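Local coordinates for protein anti-sigma-I factor RsgI2 (Clostridium thermocellum, PDB 4B9P) that probably senses extracellular polysaccharide through this cellulose-binding family 3 module and holds the sigma factor SigI2 inactive until substrate is bound, at residues L4-L9 with I30-T35; T20-P25 with Y115-A120; D61-T66 with V105-R110. All blocks are in the same frame, centred on the assembly; numbering follows the deposited sequence. Where two conformers were deposited one is given.

All three contacts lie in one family 3 carbohydrate-binding module, and interactions 1 and 3 involve the same antiparallel sheet, where strands 25-31 and 104-111 are neighbours. Their centres are 19 Å apart and they do not touch. Interactions 2 and 3, with centres 17 Å apart, meet through Arg110, whose NH1 reaches Leu117 O and, in a longer, weaker ion pair, Glu22 OE2. Interactions 1 and 2 are 32 Å apart between centres, on opposite sides of the chain's centre. The Lys21 side chain of interaction 2 lies about 12 Å from calcium and about 10 Å from a zinc ion, that of Ile108 in interaction 3 about 8 Å from a zinc ion.

Interaction 1. Residues L4-L9 with I30-T35; sequences LTKIEL and INTGNT
Lys6 and Gly33 meet where strands 7-13 and 25-31 of an antiparallel sheet give way to loops at one end of the CBM3 module. Lys6 CB rests 3.7 Å from Gly33 CA, a close approach suited to a residue with no side chain to intrude between the two backbones. With CG anti to the backbone N (chi1 -165°), the lysine runs past Thr32, its CG 3.5 Å from Thr32 OG1. CD and CE are progressively farther from that oxygen, and the extended chain carries NZ away from the loop, as befits a charged tip on an exposed residue.

Lys6 O accepts from Thr32 N at 3.0 Å, the donor standing above the carbonyl plane, and more weakly from Gly33 N. The Asn31 amide works with both its atoms: OD1 accepts from the same Gly33 N at 3.1 Å, closing an Asx turn, and ND2 gives an almost straight bond (178°) to Thr35 O at 2.9 Å while also reaching Leu99 O. Water 1 accepts from Lys6 N and lies within hydrogen-bonding reach of Asn31 OD1, linking the two segments.

Farther out, Leu4 O takes Asn34 N at 2.9 Å, while Thr5 and Thr35 cross at about a right angle, joined by a hydrogen bond of 2.7 Å between Thr5 OG1 and Thr35 OG1. In the strands, Glu8 and Ile30 exchange two backbone hydrogen bonds, and their side chains lie alongside each other, although the Glu8 carboxylate is turned to Gln10. Ile7, on the other face, packs against Val154 and Tyr161 in the second sheet, a fitting place for a branched apolar residue. This chemistry implies a loop half held largely by backbone and side-chain hydrogen bonds, while Ile7 ties the strand to the second sheet.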
# COMPACT_ATOMS: atom_id res chain seq x y z
N LEU A 4 -18.70 -1.70 -17.71
CA LEU A 4 -17.30 -1.96 -17.48
C LEU A 4 -16.89 -1.79 -16.00
O LEU A 4 -17.27 -0.80 -15.36
CB LEU A 4 -16.54 -0.96 -18.33
CG LEU A 4 -15.04 -1.06 -18.50
CD1 LEU A 4 -14.71 -2.18 -19.48
CD2 LEU A 4 -14.55 0.26 -19.01
N THR A 5 -16.14 -2.75 -15.46
CA THR A 5 -15.48 -2.55 -14.17
C THR A 5 -14.09 -2.03 -14.43
O THR A 5 -13.32 -2.66 -15.16
CB THR A 5 -15.41 -3.86 -13.35
OG1 THR A 5 -16.74 -4.29 -13.07
CG2 THR A 5 -14.69 -3.66 -12.03
N LYS A 6 -13.76 -0.86 -13.88
CA LYS A 6 -12.48 -0.23 -14.16
C LYS A 6 -12.07 0.62 -12.99
O LYS A 6 -12.91 1.27 -12.35
CB LYS A 6 -12.55 0.63 -15.43
CG LYS A 6 -11.18 1.00 -15.98
CD LYS A 6 -11.34 1.78 -17.28
CE LYS A 6 -10.04 2.45 -17.74
NZ LYS A 6 -10.32 3.55 -18.72
N ILE A 7 -10.77 0.61 -12.69
CA ILE A 7 -10.23 1.44 -11.63
C ILE A 7 -8.97 2.16 -12.12
O ILE A 7 -8.36 1.76 -13.13
CB ILE A 7 -9.88 0.60 -10.38
CG1 ILE A 7 -8.97 -0.57 -10.74
CG2 ILE A 7 -11.18 0.15 -9.69
CD1 ILE A 7 -8.44 -1.32 -9.57
N GLU A 8 -8.59 3.20 -11.38
CA GLU A 8 -7.32 3.84 -11.55
C GLU A 8 -6.68 3.90 -10.17
O GLU A 8 -7.36 4.17 -9.19
CB GLU A 8 -7.49 5.26 -12.13
CG GLU A 8 -6.18 5.96 -12.34
CD GLU A 8 -6.34 7.28 -13.05
OE1 GLU A 8 -6.47 7.25 -14.29
OE2 GLU A 8 -6.31 8.35 -12.41
N LEU A 9 -5.36 3.69 -10.09
CA LEU A 9 -4.66 3.73 -8.82
C LEU A 9 -3.63 4.84 -8.93
O LEU A 9 -2.77 4.80 -9.82
CB LEU A 9 -4.03 2.38 -8.56
CG LEU A 9 -3.37 2.05 -7.22
CD1 LEU A 9 -2.05 2.82 -6.98
CD2 LEU A 9 -4.35 2.14 -6.07
N ILE A 30 -9.47 4.85 -7.36
CA ILE A 30 -10.58 5.55 -7.99
C ILE A 30 -11.38 4.60 -8.86
O ILE A 30 -10.81 3.85 -9.65
CB ILE A 30 -10.11 6.74 -8.88
CG1 ILE A 30 -9.19 7.66 -8.07
CG2 ILE A 30 -11.31 7.48 -9.46
CD1 ILE A 30 -7.96 8.06 -8.83
N ASN A 31 -12.70 4.63 -8.71
CA ASN A 31 -13.54 3.84 -9.58
C ASN A 31 -13.82 4.66 -10.85
O ASN A 31 -14.56 5.65 -10.83
CB ASN A 31 -14.84 3.49 -8.85
CG ASN A 31 -15.72 2.53 -9.65
OD1 ASN A 31 -15.55 2.41 -10.87
ND2 ASN A 31 -16.66 1.87 -8.98
N THR A 32 -13.23 4.23 -11.95
CA THR A 32 -13.37 4.98 -13.20
C THR A 32 -14.31 4.27 -14.18
O THR A 32 -14.56 4.82 -15.25
CB THR A 32 -12.01 5.25 -13.86
OG1 THR A 32 -11.38 3.99 -14.09
CG2 THR A 32 -11.10 6.08 -12.98
N GLY A 33 -14.81 3.08 -13.82
CA GLY A 33 -15.74 2.33 -14.64
C GLY A 33 -17.17 2.75 -14.42
O GLY A 33 -17.45 3.84 -13.96
N ASN A 34 -18.13 1.89 -14.74
CA ASN A 34 -19.51 2.24 -14.44
C ASN A 34 -20.21 1.16 -13.61
O ASN A 34 -21.43 1.15 -13.52
CB ASN A 34 -20.31 2.67 -15.67
CG ASN A 34 -20.02 4.11 -16.08
OD1 ASN A 34 -20.20 5.08 -15.29
ND2 ASN A 34 -19.59 4.27 -17.31
N THR A 35 -19.43 0.31 -12.95
CA THR A 35 -20.00 -0.67 -12.03
C THR A 35 -19.58 -0.34 -10.61
O THR A 35 -18.46 0.06 -10.38
CB THR A 35 -19.51 -2.10 -12.34
OG1 THR A 35 -18.12 -2.19 -12.05
CG2 THR A 35 -19.74 -2.43 -13.81
O HOH W 1 -16.15 0.09 -12.27
O HOH W 2 -8.86 4.08 -15.32

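Interaction 2. Residues T20-P25 with Y115-A120; sequences TKELQP and YALSLA
Lys21 starts with CG between its backbone N and carbonyl carbon (chi1 62°), and a bend at chi4 (73°) turns NZ to within 3.8 Å of Leu119 CD2. Leu119 has left the helical conformation with positive phi, and its side chain crosses those of Lys21 and Glu22 at about a right angle. No direct hydrogen bond joins 20-25 to 115-120. A water bridges them instead, taking a weak bond from Lys21 NZ and donating to Ala120 O at 2.9 Å. Beside the lysine backbone, the small Ala116 suits a close approach, with its CB 3.8 Å from Lys21 O. Leu117 supplies a longer apolar branch, whose CD1 meets Glu22 CB at 4.0 Å. Within the loop, Thr20 OG1 donates to Glu22 O at 2.7 Å from above the carbonyl plane.

The contact sits beside the end of strand 104-111: Arg110 NH1 bonds Leu117 O and forms a long, weak ion pair with Glu22 OE2, Leu23 packs on Ile111, and the short, weakly bonded helix 114-117 comes next in the chain.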
# COMPACT_ATOMS: atom_id res chain seq x y z
N THR A 20 14.90 4.94 5.23
CA THR A 20 13.82 5.49 6.04
C THR A 20 13.54 4.55 7.21
O THR A 20 13.67 3.32 7.05
CB THR A 20 12.55 5.68 5.18
OG1 THR A 20 11.57 6.32 5.97
CG2 THR A 20 11.96 4.35 4.63
N LYS A 21 13.03 5.08 8.32
CA LYS A 21 12.55 4.19 9.39
C LYS A 21 11.06 3.95 9.29
O LYS A 21 10.49 3.24 10.12
CB LYS A 21 12.94 4.70 10.77
CG LYS A 21 12.34 6.04 11.11
CD LYS A 21 12.82 6.41 12.55
CE LYS A 21 12.59 7.85 12.93
NZ LYS A 21 11.13 8.11 13.19
N GLU A 22 10.42 4.49 8.24
CA GLU A 22 9.04 4.13 7.96
C GLU A 22 8.73 4.27 6.50
O GLU A 22 9.08 5.26 5.87
CB GLU A 22 7.99 4.88 8.78
CG GLU A 22 8.24 6.25 9.20
CD GLU A 22 7.10 6.79 10.06
OE1 GLU A 22 6.09 7.17 9.47
OE2 GLU A 22 7.17 6.81 11.32
N LEU A 23 8.10 3.26 5.93
CA LEU A 23 7.53 3.39 4.58
C LEU A 23 6.26 4.21 4.69
O LEU A 23 5.44 3.96 5.56
CB LEU A 23 7.19 2.02 4.02
CG LEU A 23 8.29 0.96 4.07
CD1 LEU A 23 7.80 -0.37 3.48
CD2 LEU A 23 9.55 1.44 3.37
N GLN A 24 6.12 5.20 3.80
CA GLN A 24 4.93 6.05 3.81
C GLN A 24 4.28 6.12 2.43
O GLN A 24 4.21 7.17 1.81
CB GLN A 24 5.28 7.45 4.31
CG GLN A 24 5.55 7.46 5.80
CD GLN A 24 5.42 8.85 6.39
OE1 GLN A 24 5.14 9.83 5.67
NE2 GLN A 24 5.65 8.95 7.68
N PRO A 25 3.77 4.99 1.94
CA PRO A 25 2.97 5.03 0.70
C PRO A 25 1.62 5.68 0.95
O PRO A 25 0.94 5.40 1.97
CB PRO A 25 2.83 3.54 0.35
CG PRO A 25 2.79 2.87 1.66
CD PRO A 25 3.73 3.65 2.56
N TYR A 115 8.71 -0.29 17.07
CA TYR A 115 9.43 0.63 17.96
C TYR A 115 9.81 1.93 17.26
O TYR A 115 10.02 2.94 17.91
CB TYR A 115 10.67 -0.05 18.56
CG TYR A 115 10.36 -1.10 19.59
CD1 TYR A 115 9.98 -2.40 19.20
CD2 TYR A 115 10.44 -0.80 20.94
CE1 TYR A 115 9.70 -3.36 20.14
CE2 TYR A 115 10.16 -1.77 21.87
CZ TYR A 115 9.80 -3.05 21.48
OH TYR A 115 9.53 -4.00 22.42
N ALA A 116 9.95 1.91 15.95
CA ALA A 116 10.22 3.12 15.20
C ALA A 116 8.98 3.94 14.95
O ALA A 116 9.06 5.15 14.86
CB ALA A 116 10.87 2.76 13.88
N LEU A 117 7.83 3.29 14.89
CA LEU A 117 6.62 4.00 14.51
C LEU A 117 6.05 4.80 15.69
O LEU A 117 5.18 5.64 15.52
CB LEU A 117 5.60 3.05 13.91
CG LEU A 117 5.73 2.98 12.37
CD1 LEU A 117 7.12 2.57 11.88
CD2 LEU A 117 4.64 2.09 11.79
N SER A 118 6.57 4.52 16.88
CA SER A 118 6.15 5.25 18.05
C SER A 118 6.87 6.59 18.25
O SER A 118 6.53 7.35 19.16
CB SER A 118 6.29 4.34 19.28
OG SER A 118 7.63 3.96 19.51
N LEU A 119 7.84 6.88 17.37
CA LEU A 119 8.63 8.13 17.39
C LEU A 119 9.46 8.28 18.66
O LEU A 119 9.72 9.39 19.15
CB LEU A 119 7.76 9.37 17.22
CG LEU A 119 6.90 9.34 15.96
CD1 LEU A 119 6.34 10.72 15.78
CD2 LEU A 119 7.68 8.88 14.71
N ALA A 120 9.84 7.13 19.19
CA ALA A 120 10.80 7.08 20.27
C ALA A 120 11.99 6.35 19.69
O ALA A 120 11.91 5.81 18.58
CB ALA A 120 10.21 6.33 21.47
O HOH W 3 12.12 6.81 15.83

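Interaction 3. Residues D61-T66 with V105-R110; sequences DWSNIT and VEIISR
A classic beta bulge, in which Asp61 and Trp62 together face Ile108, interrupts the antiparallel pairing of strand 56-63, an outermost strand of its sheet, with strand 104-111. Asp61 N donates to Ile108 O at 2.9 Å, and Ile108 N returns a nearly straight bond of the same length, 2.9 Å, to Trp62 O.

At the bulge, Asp61 points toward the partner strand, where its carboxylate meets Arg110. Arg110 forms a salt bridge with Asp61, gripping it side-on: NE at 3.2 Å and NH2 at 3.3 Å both donate to Asp61 OD1, which uses its syn lone pair. Arg110 NE also makes a shorter but poorly angled, weak bond to Asp61 OD2, 2.7 Å away. Carboxylate and guanidinium planes are only 24° apart, so two flat, opposite charges meet almost coplanar.

Trp62, Glu106 and Ile108 share one face of the sheet. With CG anti to the backbone N (chi1 -180°), the indole reaches across to the other strand, where Trp62 CE3 comes 3.8 Å from Ile108 CD1. Glu106 lies at the ring edge, its CG in the ring plane and its carboxylate carbon CD nearest Trp62 CZ3, the carboxylate turned about 80° from the ring plane. A broad ring suits this position, since it touches two neighbours at once.

On the other face, the buried Ile107 packs on Ile90 and Phe92 of the second sheet. Small and polar, Ser63 fits the end of the strand: its OG donates to Glu106 O at 2.8 Å and accepts from Ile65 N, forming an ST turn inside the type I turn 63-66. Asn64 then stands in for a strand carbonyl, its OD1 accepting from Glu106 N at 2.8 Å along a nearly straight N-H, with the nitrogen above the amide plane.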
# COMPACT_ATOMS: atom_id res chain seq x y z
N ASP A 61 -2.95 5.85 9.15
CA ASP A 61 -3.04 7.11 9.85
C ASP A 61 -4.33 7.85 9.52
O ASP A 61 -4.85 8.57 10.37
CB ASP A 61 -1.83 7.99 9.52
CG ASP A 61 -0.60 7.60 10.31
OD1 ASP A 61 -0.70 6.87 11.32
OD2 ASP A 61 0.48 8.05 9.90
N TRP A 62 -4.84 7.68 8.31
CA TRP A 62 -6.02 8.41 7.89
C TRP A 62 -6.56 7.82 6.61
O TRP A 62 -5.80 7.36 5.76
CB TRP A 62 -5.67 9.87 7.61
CG TRP A 62 -6.84 10.72 7.18
CD1 TRP A 62 -7.70 11.38 8.00
CD2 TRP A 62 -7.25 11.02 5.85
NE1 TRP A 62 -8.63 12.06 7.27
CE2 TRP A 62 -8.39 11.86 5.95
CE3 TRP A 62 -6.79 10.65 4.59
CZ2 TRP A 62 -9.07 12.35 4.84
CZ3 TRP A 62 -7.49 11.15 3.46
CH2 TRP A 62 -8.61 11.98 3.61
N SER A 63 -7.88 7.85 6.46
CA SER A 63 -8.51 7.59 5.16
C SER A 63 -9.71 8.49 5.07
O SER A 63 -10.29 8.84 6.11
CB SER A 63 -8.95 6.14 5.09
OG SER A 63 -9.66 5.91 3.90
N ASN A 64 -10.13 8.85 3.86
CA ASN A 64 -11.36 9.61 3.70
C ASN A 64 -12.60 8.80 4.10
O ASN A 64 -13.65 9.41 4.34
CB ASN A 64 -11.50 10.16 2.26
CG ASN A 64 -11.65 9.08 1.21
OD1 ASN A 64 -11.05 8.02 1.30
ND2 ASN A 64 -12.47 9.33 0.22
N ILE A 65 -12.49 7.47 4.24
CA ILE A 65 -13.61 6.67 4.76
C ILE A 65 -13.42 6.28 6.22
O ILE A 65 -14.24 5.57 6.79
CB ILE A 65 -13.93 5.44 3.89
CG1 ILE A 65 -12.81 4.39 3.92
CG2 ILE A 65 -14.23 5.89 2.46
CD1 ILE A 65 -13.17 3.08 3.21
N THR A 66 -12.37 6.85 6.81
CA THR A 66 -11.87 6.61 8.18
C THR A 66 -11.10 5.31 8.31
O THR A 66 -11.42 4.30 7.68
CB THR A 66 -12.91 6.79 9.32
OG1 THR A 66 -13.78 5.63 9.41
CG2 THR A 66 -13.71 8.10 9.16
N VAL A 105 -11.22 6.16 -2.74
CA VAL A 105 -10.73 6.03 -1.37
C VAL A 105 -9.28 6.47 -1.35
O VAL A 105 -8.49 6.09 -2.23
CB VAL A 105 -10.84 4.58 -0.81
CG1 VAL A 105 -10.25 4.53 0.63
CG2 VAL A 105 -12.28 4.14 -0.82
N GLU A 106 -8.94 7.27 -0.35
CA GLU A 106 -7.56 7.70 -0.13
C GLU A 106 -7.10 7.10 1.20
O GLU A 106 -7.83 7.15 2.19
CB GLU A 106 -7.50 9.23 -0.08
CG GLU A 106 -6.09 9.77 0.07
CD GLU A 106 -6.02 11.29 0.07
OE1 GLU A 106 -7.06 11.94 -0.26
OE2 GLU A 106 -4.95 11.85 0.39
N ILE A 107 -5.89 6.54 1.20
CA ILE A 107 -5.35 5.83 2.36
C ILE A 107 -3.95 6.33 2.61
O ILE A 107 -3.09 6.23 1.73
CB ILE A 107 -5.33 4.31 2.14
CG1 ILE A 107 -6.73 3.84 1.74
CG2 ILE A 107 -4.86 3.60 3.42
CD1 ILE A 107 -6.81 2.43 1.39
N ILE A 108 -3.71 6.83 3.82
CA ILE A 108 -2.39 7.27 4.26
C ILE A 108 -1.89 6.22 5.24
O ILE A 108 -2.54 6.00 6.26
CB ILE A 108 -2.51 8.66 4.94
CG1 ILE A 108 -2.97 9.72 3.93
CG2 ILE A 108 -1.18 9.05 5.59
CD1 ILE A 108 -3.03 11.10 4.48
N SER A 109 -0.74 5.60 4.94
CA SER A 109 -0.23 4.49 5.73
C SER A 109 1.18 4.73 6.19
O SER A 109 1.93 5.49 5.59
CB SER A 109 -0.20 3.22 4.90
OG SER A 109 -1.47 2.91 4.36
N ARG A 110 1.53 4.03 7.26
CA ARG A 110 2.92 3.95 7.73
C ARG A 110 3.23 2.51 8.03
O ARG A 110 2.44 1.83 8.67
CB ARG A 110 3.13 4.81 9.00
CG ARG A 110 2.89 6.29 8.77
CD ARG A 110 3.34 7.09 9.97
NE ARG A 110 2.48 6.76 11.08
CZ ARG A 110 2.86 6.53 12.33
NH1 ARG A 110 4.15 6.56 12.71
NH2 ARG A 110 1.91 6.27 13.20